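Local coordinates for stress responsive alpha-beta protein (Jannaschia sp., PDB 3BB5) that is of unknown function but, as a dimeric alpha-beta barrel protein with a ferredoxin-like fold, is probably involved in a stress response, at residues L21-M26 / C79-K84; T56-G61 / Y75-T80. All coordinates share one frame; numbering follows the deposited sequence.

Contact 1 of 2, residues L21-M26 / C79-K84; sequences LYHLVM and CTFTDK. With EDO (1,2-ethanediol), chain G.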
loop_
_atom_site.group_PDB
_atom_site.type_symbol
_atom_site.label_atom_id
_atom_site.label_comp_id
_atom_site.label_asym_id
_atom_site.label_seq_id
_atom_site.Cartn_x
_atom_site.Cartn_y
_atom_site.Cartn_z
ATOM N N LEU A 21 11.879 -2.908 -1.878
ATOM C CA LEU A 21 10.800 -3.053 -0.914
ATOM C C LEU A 21 9.888 -1.831 -0.856
ATOM O O LEU A 21 10.340 -0.712 -0.664
ATOM C CB LEU A 21 11.361 -3.337 0.500
ATOM C CG LEU A 21 12.050 -4.676 0.784
ATOM C CD1 LEU A 21 12.702 -4.595 2.174
ATOM C CD2 LEU A 21 11.079 -5.857 0.710
ATOM N N TYR A 22 8.593 -2.075 -0.983
ATOM C CA TYR A 22 7.582 -1.036 -0.849
ATOM C C TYR A 22 6.951 -1.255 0.508
ATOM O O TYR A 22 6.280 -2.239 0.712
ATOM C CB TYR A 22 6.529 -1.143 -1.957
ATOM C CG TYR A 22 6.914 -0.542 -3.303
ATOM C CD1 TYR A 22 8.238 -0.397 -3.691
ATOM C CD2 TYR A 22 5.939 -0.171 -4.209
ATOM C CE1 TYR A 22 8.574 0.131 -4.915
ATOM C CE2 TYR A 22 6.263 0.359 -5.448
ATOM C CZ TYR A 22 7.581 0.508 -5.793
ATOM O OH TYR A 22 7.905 1.036 -7.017
ATOM N N HIS A 23 7.203 -0.328 1.423
ATOM C CA HIS A 23 6.763 -0.372 2.834
ATOM C C HIS A 23 5.536 0.498 2.941
ATOM O O HIS A 23 5.648 1.694 2.825
ATOM C CB HIS A 23 7.917 0.192 3.693
ATOM C CG HIS A 23 7.687 0.188 5.178
ATOM N ND1 HIS A 23 7.685 -0.966 5.934
ATOM C CD2 HIS A 23 7.524 1.211 6.058
ATOM C CE1 HIS A 23 7.513 -0.654 7.210
ATOM N NE2 HIS A 23 7.414 0.657 7.311
ATOM N N LEU A 24 4.367 -0.112 3.106
ATOM C CA LEU A 24 3.106 0.597 3.157
ATOM C C LEU A 24 2.551 0.532 4.567
ATOM O O LEU A 24 2.439 -0.541 5.154
ATOM C CB LEU A 24 2.094 0.000 2.169
ATOM C CG LEU A 24 0.601 0.401 2.369
ATOM C CD1 LEU A 24 0.296 1.903 2.013
ATOM C CD2 LEU A 24 -0.369 -0.552 1.584
ATOM N N VAL A 25 2.185 1.691 5.095
ATOM C CA VAL A 25 1.712 1.812 6.473
ATOM C C VAL A 25 0.339 2.494 6.434
ATOM O O VAL A 25 0.245 3.641 6.003
ATOM C CB VAL A 25 2.723 2.638 7.349
ATOM C CG1 VAL A 25 2.235 2.761 8.785
ATOM C CG2 VAL A 25 4.131 2.026 7.269
HETATM N N MSE A 26 -0.708 1.753 6.829
HETATM C CA MSE A 26 -2.087 2.263 6.910
HETATM C C MSE A 26 -2.522 2.500 8.356
HETATM O O MSE A 26 -2.327 1.664 9.225
HETATM C CB MSE A 26 -3.052 1.304 6.213
HETATM C CG MSE A 26 -2.701 1.006 4.743
HETATM SE SE MSE A 26 -2.634 2.598 3.614
HETATM C CE MSE A 26 -4.438 3.289 3.955
ATOM N N CYS A 79 6.898 4.050 1.839
ATOM C CA CYS A 79 8.325 4.190 1.609
ATOM C C CYS A 79 8.775 3.145 0.639
ATOM O O CYS A 79 8.445 1.988 0.792
ATOM C CB CYS A 79 9.139 3.997 2.883
ATOM S SG CYS A 79 8.495 4.896 4.184
ATOM N N THR A 80 9.551 3.571 -0.340
ATOM C CA THR A 80 10.207 2.684 -1.274
ATOM C C THR A 80 11.678 2.576 -0.836
ATOM O O THR A 80 12.342 3.583 -0.764
ATOM C CB THR A 80 10.100 3.269 -2.703
ATOM O OG1 THR A 80 8.715 3.367 -3.062
ATOM C CG2 THR A 80 10.839 2.410 -3.726
ATOM N N PHE A 81 12.156 1.364 -0.550
ATOM C CA PHE A 81 13.552 1.109 -0.184
ATOM C C PHE A 81 14.281 0.302 -1.237
ATOM O O PHE A 81 13.703 -0.553 -1.911
ATOM C CB PHE A 81 13.631 0.356 1.146
ATOM C CG PHE A 81 13.008 1.092 2.297
ATOM C CD1 PHE A 81 13.644 2.168 2.859
ATOM C CD2 PHE A 81 11.771 0.713 2.812
ATOM C CE1 PHE A 81 13.085 2.856 3.923
ATOM C CE2 PHE A 81 11.225 1.402 3.874
ATOM C CZ PHE A 81 11.896 2.486 4.413
ATOM N N THR A 82 15.559 0.615 -1.394
ATOM C CA THR A 82 16.435 -0.131 -2.261
ATOM C C THR A 82 16.504 -1.607 -1.842
ATOM O O THR A 82 16.568 -2.489 -2.677
ATOM C CB THR A 82 17.843 0.500 -2.254
ATOM O OG1 THR A 82 17.778 1.761 -2.923
ATOM C CG2 THR A 82 18.860 -0.393 -2.983
ATOM N N ASP A 83 16.503 -1.841 -0.538
ATOM C CA ASP A 83 16.700 -3.160 0.029
ATOM C C ASP A 83 16.388 -3.170 1.517
ATOM O O ASP A 83 16.074 -2.139 2.129
ATOM C CB ASP A 83 18.139 -3.666 -0.231
ATOM C CG ASP A 83 19.216 -2.755 0.329
ATOM O OD1 ASP A 83 18.972 -1.969 1.253
ATOM O OD2 ASP A 83 20.352 -2.856 -0.152
ATOM N N LYS A 84 16.487 -4.359 2.092
ATOM C CA LYS A 84 16.274 -4.580 3.506
ATOM C C LYS A 84 17.252 -3.792 4.394
ATOM O O LYS A 84 16.870 -3.302 5.437
ATOM C CB LYS A 84 16.387 -6.067 3.768
ATOM C CG LYS A 84 16.080 -6.480 5.184
ATOM C CD LYS A 84 14.619 -6.463 5.525
ATOM C CE LYS A 84 14.371 -7.228 6.836
ATOM N NZ LYS A 84 14.840 -6.465 7.997
HETATM C C1 EDO G . 5.448 2.261 11.352
HETATM O O1 EDO G . 5.965 1.317 12.303
HETATM C C2 EDO G . 6.528 3.243 10.879
HETATM O O2 EDO G . 7.089 2.859 9.603
#

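Contact 2 of 2, residues T56-G61 / Y75-T80; sequences TEFRHG and YGFLCT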
loop_
_atom_site.group_PDB
_atom_site.type_symbol
_atom_site.label_atom_id
_atom_site.label_comp_id
_atom_site.label_asym_id
_atom_site.label_seq_id
_atom_site.Cartn_x
_atom_site.Cartn_y
_atom_site.Cartn_z
ATOM N N THR A 56 14.205 5.775 -1.365
ATOM C CA THR A 56 14.213 6.494 -2.610
ATOM C C THR A 56 12.979 7.394 -2.815
ATOM O O THR A 56 13.042 8.361 -3.583
ATOM C CB THR A 56 14.368 5.504 -3.751
ATOM O OG1 THR A 56 13.316 4.542 -3.663
ATOM C CG2 THR A 56 15.688 4.789 -3.624
ATOM N N GLU A 57 11.877 7.100 -2.121
ATOM C CA GLU A 57 10.658 7.879 -2.238
ATOM C C GLU A 57 9.762 7.677 -1.010
ATOM O O GLU A 57 9.612 6.577 -0.508
ATOM C CB GLU A 57 9.931 7.481 -3.502
ATOM C CG GLU A 57 8.807 8.421 -3.914
ATOM C CD GLU A 57 8.002 7.872 -5.095
ATOM O OE1 GLU A 57 8.523 7.909 -6.249
ATOM O OE2 GLU A 57 6.868 7.368 -4.856
ATOM N N PHE A 58 9.232 8.789 -0.500
ATOM C CA PHE A 58 8.342 8.824 0.639
ATOM C C PHE A 58 7.124 9.678 0.262
ATOM O O PHE A 58 7.254 10.785 -0.194
ATOM C CB PHE A 58 9.042 9.361 1.891
ATOM C CG PHE A 58 8.102 9.531 3.075
ATOM C CD1 PHE A 58 7.693 8.437 3.812
ATOM C CD2 PHE A 58 7.604 10.779 3.422
ATOM C CE1 PHE A 58 6.811 8.569 4.864
ATOM C CE2 PHE A 58 6.724 10.909 4.472
ATOM C CZ PHE A 58 6.328 9.789 5.199
ATOM N N ARG A 59 5.945 9.103 0.432
ATOM C CA ARG A 59 4.681 9.689 0.035
ATOM C C ARG A 59 3.594 9.381 1.072
ATOM O O ARG A 59 3.555 8.296 1.647
ATOM C CB ARG A 59 4.237 9.085 -1.300
ATOM C CG ARG A 59 5.066 9.511 -2.500
ATOM C CD ARG A 59 4.862 10.975 -2.877
ATOM N NE ARG A 59 5.318 11.188 -4.248
ATOM C CZ ARG A 59 6.589 11.349 -4.613
ATOM N NH1 ARG A 59 7.565 11.372 -3.712
ATOM N NH2 ARG A 59 6.887 11.497 -5.900
ATOM N N HIS A 60 2.707 10.338 1.302
ATOM C CA HIS A 60 1.650 10.186 2.295
ATOM C C HIS A 60 0.375 10.918 1.879
ATOM O O HIS A 60 0.432 11.930 1.176
ATOM C CB HIS A 60 2.132 10.642 3.677
ATOM C CG HIS A 60 2.587 12.066 3.734
ATOM N ND1 HIS A 60 1.728 13.112 3.989
ATOM C CD2 HIS A 60 3.822 12.614 3.616
ATOM C CE1 HIS A 60 2.412 14.247 4.007
ATOM N NE2 HIS A 60 3.682 13.973 3.766
ATOM N N GLY A 61 -0.785 10.407 2.309
ATOM C CA GLY A 61 -2.020 11.151 2.085
ATOM C C GLY A 61 -3.275 10.469 2.576
ATOM O O GLY A 61 -3.202 9.357 3.066
ATOM N N TYR A 75 -5.927 7.108 6.407
ATOM C CA TYR A 75 -4.652 7.788 6.076
ATOM C C TYR A 75 -3.517 6.768 6.001
ATOM O O TYR A 75 -3.495 5.783 6.738
ATOM C CB TYR A 75 -4.324 8.915 7.105
ATOM C CG TYR A 75 -3.395 10.008 6.555
ATOM C CD1 TYR A 75 -2.019 9.877 6.631
ATOM C CD2 TYR A 75 -3.896 11.136 5.920
ATOM C CE1 TYR A 75 -1.179 10.821 6.140
ATOM C CE2 TYR A 75 -3.041 12.100 5.401
ATOM C CZ TYR A 75 -1.682 11.929 5.517
ATOM O OH TYR A 75 -0.802 12.861 5.008
ATOM N N GLY A 76 -2.576 6.983 5.088
ATOM C CA GLY A 76 -1.455 6.065 4.971
ATOM C C GLY A 76 -0.245 6.652 4.325
ATOM O O GLY A 76 -0.240 7.803 3.872
ATOM N N PHE A 77 0.816 5.874 4.333
ATOM C CA PHE A 77 2.029 6.285 3.641
ATOM C C PHE A 77 2.779 5.126 3.044
ATOM O O PHE A 77 2.449 3.996 3.300
ATOM C CB PHE A 77 2.914 7.191 4.514
ATOM C CG PHE A 77 3.401 6.571 5.805
ATOM C CD1 PHE A 77 2.670 6.693 6.954
ATOM C CD2 PHE A 77 4.643 5.960 5.875
ATOM C CE1 PHE A 77 3.148 6.189 8.153
ATOM C CE2 PHE A 77 5.120 5.446 7.037
ATOM C CZ PHE A 77 4.379 5.565 8.189
ATOM N N LEU A 78 3.731 5.465 2.173
ATOM C CA LEU A 78 4.541 4.530 1.396
ATOM C C LEU A 78 6.014 4.966 1.431
ATOM O O LEU A 78 6.324 6.119 1.102
ATOM C CB LEU A 78 4.087 4.485 -0.064
ATOM C CG LEU A 78 4.715 3.298 -0.820
ATOM C CD1 LEU A 78 3.900 1.959 -0.595
ATOM C CD2 LEU A 78 4.905 3.590 -2.309
ATOM N N CYS A 79 6.898 4.050 1.839
ATOM C CA CYS A 79 8.325 4.190 1.609
ATOM C C CYS A 79 8.775 3.145 0.639
ATOM O O CYS A 79 8.445 1.988 0.792
ATOM C CB CYS A 79 9.139 3.997 2.883
ATOM S SG CYS A 79 8.495 4.896 4.184
ATOM N N THR A 80 9.551 3.571 -0.340
ATOM C CA THR A 80 10.207 2.684 -1.274
ATOM C C THR A 80 11.678 2.576 -0.836
ATOM O O THR A 80 12.342 3.583 -0.764
ATOM C CB THR A 80 10.100 3.269 -2.703
ATOM O OG1 THR A 80 8.715 3.367 -3.062
ATOM C CG2 THR A 80 10.839 2.410 -3.726
#

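Contact 1 of 2, residues L21-M26 / C79-K84
His23 and Phe81 meet at the tight heart of this antiparallel pair, on the sheet face that carries Leu21, His23, Cys79 and Phe81. The phenyl ring directs its edge at the imidazole face in an offset edge-to-face pair, planes at 61°. Its CE2 comes to 3.5 Å from His23 CB. Cys79 SG sits at the imidazole edge, and buried Leu21 lays CD1 against the backbone at Lys84, 3.8 Å from its N. With CG anti to the backbone N (chi1 -178°), the His23 ring stands up from the sheet; Asp118 takes its ND1, while NE2 shares a 3.2 Å hydrogen bond with O2 of an ethanediol, probably from the crystallisation liquor, that also bonds Tyr90. Between the strands, four nearly straight backbone bonds lock the pair, among them His23 N to Cys79 O at 2.7 Å. On the other face, Tyr22 and Thr80 form a non-hydrogen-bonded pair, side by side. The contact slackens beyond Phe81, where the chain leaves the strand: Thr82 is exposed, and Asp83 OD1 caps Ala86 N at the start of helix 84-92. Strands 21-27 and 75-81 are thus the central neighbours of a ferredoxin-like antiparallel sheet, its helices lying over the His23 face.

Contact 2 of 2, residues T56-G61 / Y75-T80
Tyr75 opens the second strand by laying its ring over the peptide of Gly61, whose O stands 3.4 Å above the ring centre. Its CG is anti to the backbone N (chi1 -156°), carrying the ring across to the neighbouring strand, where OH and His60 ND1 share a 2.7 Å hydrogen bond at the imidazole edge. Asp46 holds NE2 of the same histidine, so the ring is fixed at both nitrogens. A leucine in its place would probably leave His60 ND1 without this partner, the imidazole freer to turn and the Gly61 peptide without its aromatic cover. Gly76 then pairs with Gly61 through two backbone bonds. Phe77 places CB 3.6 Å from His60 CB, and its CD2 approaches Phe58 CE1, the two rings inclined at 55°. Leu78 exchanges backbone bonds with Arg59, its N reaching Arg59 O at 2.9 Å. On the Phe58 face again, Cys79 SG lies in the plane of the Phe58 ring, 3.6 Å from CD1, a sulfur-aromatic contact. Thr80 ends the walk: its O takes Thr56 N at 2.9 Å and also Thr56 OG1, from above the carbonyl plane. This is antiparallel pairing at the outermost strand of this chain's ferredoxin-like sheet, with helix 34-48 covering Phe58 and His60.

Overall arrangement
Contacts 1 and 2 are successive steps across one sheet, their centres about 8 Å apart. Strand 75-81 takes part in both: Cys79 and Thr80 face strand 21-27 on one flank and strand 55-62 on the other. A probable hydrogen bond from Phe77 N to Val25 O, 2.8 Å, continues the pairing of contact 1 beside contact 2, and Leu24 CB packs 3.8 Å from Leu78 CD1. A bound ethanediol also lies about 4 Å, between nearest atoms, from the Phe77 side chain; such a molecule can mark a pocket, but no function is known for it. The face carrying Tyr22, Leu24 and Leu78 meets the second subunit: Glu57 OE2 is hydrogen-bonded to Tyr22 OH of the second subunit, and Leu24 packs on its counterpart there.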